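Local structure of 3-hydroxyisobutyrate dehydrogenase (Salmonella typhimurium, 3G0O) at residues M140-S145 with P156-V161. The protein probably catalyses the NAD(P)-dependent oxidation of L-threonate to 2-oxo-tetronate, with a preference for NAD(+). Sequence-based numbering, arbitrary orientation.
Sequences MTVMAS and PVLDAV
The backbone N-H of Met140, a selenomethionine at the start of strand 140-145, bonds to O of Val161, the last residue of helix 148-161. The N to O distance is 3.1 Å; the N-H points almost straight at the acceptor (163°) and meets a lone pair in the carbonyl plane. The side chain of Met140 leaves on the same side: with CG beside the backbone N (chi1 -67°), CG passes 3.3 Å from Val161 O, and the extended chain beyond it carries SE to 4.4 Å from CB of Val161. One residue thus meets the helix end with both a polar and an apolar group. Farther along the strand, CD2 of Leu158, one helical turn earlier, faces both methyls of Val142, CG1 and CG2, at about 4.4 Å each. Met18 and Ala22 of helix 17-28 also touch Met140, while Ala22 and Cys26 pack on Val161. The contact joins strand and helix within the beta-alpha-beta unit that continues into strand 162-169, in the Rossmann-type nucleotide-binding domain. The backbone bond, the one polar tie between the two segments, satisfies the carbonyl of a buried residue at the helix C-terminus, while the apolar side chains around it meet only at van der Waals distance.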
HETATM    1  N   MSE A 140     -13.531  -6.608  11.377  1.00 20.01           N
HETATM    2  CA  MSE A 140     -12.357  -7.393  11.021  1.00 19.74           C
HETATM    3  C   MSE A 140     -12.533  -8.062   9.664  1.00 19.89           C
HETATM    4  O   MSE A 140     -13.649  -8.197   9.158  1.00 18.17           O
HETATM    5  CB  MSE A 140     -12.112  -8.510  12.038  1.00 20.96           C
HETATM    6  CG  MSE A 140     -11.714  -8.088  13.435  1.00 23.55           C
HETATM    7 SE   MSE A 140     -11.252  -9.687  14.448  1.00 31.67          SE
HETATM    8  CE  MSE A 140     -10.299  -8.866  15.925  1.00 29.41           C
ATOM      9  N   THR A 141     -11.413  -8.469   9.077  1.00 16.88           N
ATOM     10  CA  THR A 141     -11.435  -9.211   7.828  1.00 16.47           C
ATOM     11  C   THR A 141     -10.959 -10.587   8.265  1.00 17.11           C
ATOM     12  O   THR A 141      -9.929 -10.713   8.928  1.00 17.32           O
ATOM     13  CB  THR A 141     -10.472  -8.636   6.781  1.00 14.90           C
ATOM     14  OG1 THR A 141     -11.067  -7.481   6.177  1.00 17.30           O
ATOM     15  CG2 THR A 141     -10.188  -9.666   5.695  1.00 17.49           C
ATOM     16  N   VAL A 142     -11.722 -11.618   7.923  1.00 15.59           N
ATOM     17  CA  VAL A 142     -11.355 -12.968   8.315  1.00 15.75           C
ATOM     18  C   VAL A 142     -11.092 -13.839   7.098  1.00 17.84           C
ATOM     19  O   VAL A 142     -11.871 -13.845   6.149  1.00 19.62           O
ATOM     20  CB  VAL A 142     -12.471 -13.626   9.159  1.00 16.46           C
ATOM     21  CG1 VAL A 142     -11.982 -14.947   9.740  1.00 14.54           C
ATOM     22  CG2 VAL A 142     -12.913 -12.678  10.268  1.00 17.58           C
HETATM   23  N   MSE A 143      -9.968 -14.549   7.125  1.00 17.22           N
HETATM   24  CA  MSE A 143      -9.611 -15.468   6.054  1.00 18.57           C
HETATM   25  C   MSE A 143      -9.695 -16.834   6.722  1.00 16.64           C
HETATM   26  O   MSE A 143      -8.735 -17.324   7.321  1.00 16.85           O
HETATM   27  CB  MSE A 143      -8.205 -15.160   5.514  1.00 20.92           C
HETATM   28  CG  MSE A 143      -7.163 -14.785   6.550  1.00 26.15           C
HETATM   29 SE   MSE A 143      -5.986 -13.356   5.897  1.00 32.82          SE
HETATM   30  CE  MSE A 143      -6.751 -11.905   6.918  1.00 30.99           C
ATOM     31  N   ALA A 144     -10.869 -17.444   6.616  1.00 17.40           N
ATOM     32  CA  ALA A 144     -11.127 -18.711   7.277  1.00 17.18           C
ATOM     33  C   ALA A 144     -11.391 -19.924   6.410  1.00 17.13           C
ATOM     34  O   ALA A 144     -11.881 -19.822   5.287  1.00 17.62           O
ATOM     35  CB  ALA A 144     -12.290 -18.530   8.252  1.00 17.79           C
ATOM     36  N   SER A 145     -11.060 -21.083   6.966  1.00 18.10           N
ATOM     37  CA  SER A 145     -11.290 -22.355   6.303  1.00 19.40           C
ATOM     38  C   SER A 145     -11.646 -23.354   7.402  1.00 19.79           C
ATOM     39  O   SER A 145     -11.095 -23.305   8.504  1.00 19.42           O
ATOM     40  CB  SER A 145     -10.041 -22.812   5.537  1.00 18.25           C
ATOM     41  OG  SER A 145      -8.960 -23.080   6.407  1.00 18.68           O
ATOM     42  N   PRO A 156     -22.503 -16.423  15.105  1.00 20.09           N
ATOM     43  CA  PRO A 156     -22.785 -15.295  15.998  1.00 19.94           C
ATOM     44  C   PRO A 156     -21.521 -14.481  16.272  1.00 19.74           C
ATOM     45  O   PRO A 156     -21.563 -13.254  16.343  1.00 19.14           O
ATOM     46  CB  PRO A 156     -23.317 -15.979  17.257  1.00 20.82           C
ATOM     47  CG  PRO A 156     -24.000 -17.189  16.713  1.00 20.73           C
ATOM     48  CD  PRO A 156     -22.998 -17.685  15.689  1.00 20.59           C
ATOM     49  N   VAL A 157     -20.399 -15.178  16.426  1.00 19.54           N
ATOM     50  CA  VAL A 157     -19.127 -14.520  16.692  1.00 19.36           C
ATOM     51  C   VAL A 157     -18.629 -13.772  15.459  1.00 18.27           C
ATOM     52  O   VAL A 157     -18.266 -12.602  15.544  1.00 18.47           O
ATOM     53  CB  VAL A 157     -18.056 -15.540  17.133  1.00 18.96           C
ATOM     54  CG1 VAL A 157     -16.712 -14.839  17.319  1.00 20.62           C
ATOM     55  CG2 VAL A 157     -18.485 -16.216  18.427  1.00 20.39           C
ATOM     56  N   LEU A 158     -18.625 -14.446  14.314  1.00 17.83           N
ATOM     57  CA  LEU A 158     -18.169 -13.829  13.073  1.00 17.98           C
ATOM     58  C   LEU A 158     -19.015 -12.604  12.720  1.00 18.92           C
ATOM     59  O   LEU A 158     -18.478 -11.570  12.322  1.00 19.09           O
ATOM     60  CB  LEU A 158     -18.206 -14.855  11.934  1.00 17.10           C
ATOM     61  CG  LEU A 158     -17.259 -16.050  12.112  1.00 16.29           C
ATOM     62  CD1 LEU A 158     -17.632 -17.161  11.141  1.00 16.66           C
ATOM     63  CD2 LEU A 158     -15.818 -15.598  11.890  1.00 17.82           C
ATOM     64  N   ASP A 159     -20.332 -12.714  12.876  1.00 19.40           N
ATOM     65  CA  ASP A 159     -21.224 -11.592  12.576  1.00 19.44           C
ATOM     66  C   ASP A 159     -20.879 -10.383  13.447  1.00 19.31           C
ATOM     67  O   ASP A 159     -20.977  -9.238  13.011  1.00 19.74           O
ATOM     68  CB  ASP A 159     -22.694 -11.965  12.842  1.00 22.68           C
ATOM     69  CG  ASP A 159     -23.284 -12.884  11.785  1.00 26.04           C
ATOM     70  OD1 ASP A 159     -22.610 -13.186  10.777  1.00 26.82           O
ATOM     71  OD2 ASP A 159     -24.450 -13.301  11.971  1.00 26.45           O
ATOM     72  N   ALA A 160     -20.475 -10.647  14.683  1.00 18.70           N
ATOM     73  CA  ALA A 160     -20.157  -9.580  15.622  1.00 19.67           C
ATOM     74  C   ALA A 160     -18.793  -8.929  15.429  1.00 19.14           C
ATOM     75  O   ALA A 160     -18.684  -7.705  15.389  1.00 18.56           O
ATOM     76  CB  ALA A 160     -20.271 -10.104  17.049  1.00 20.55           C
ATOM     77  N   VAL A 161     -17.759  -9.750  15.313  1.00 19.38           N
ATOM     78  CA  VAL A 161     -16.401  -9.239  15.184  1.00 19.03           C
ATOM     79  C   VAL A 161     -15.937  -8.856  13.783  1.00 19.81           C
ATOM     80  O   VAL A 161     -15.018  -8.048  13.643  1.00 18.19           O
ATOM     81  CB  VAL A 161     -15.382 -10.253  15.754  1.00 17.63           C
ATOM     82  CG1 VAL A 161     -15.814 -10.693  17.139  1.00 17.91           C
ATOM     83  CG2 VAL A 161     -15.254 -11.452  14.818  1.00 18.52           C
TER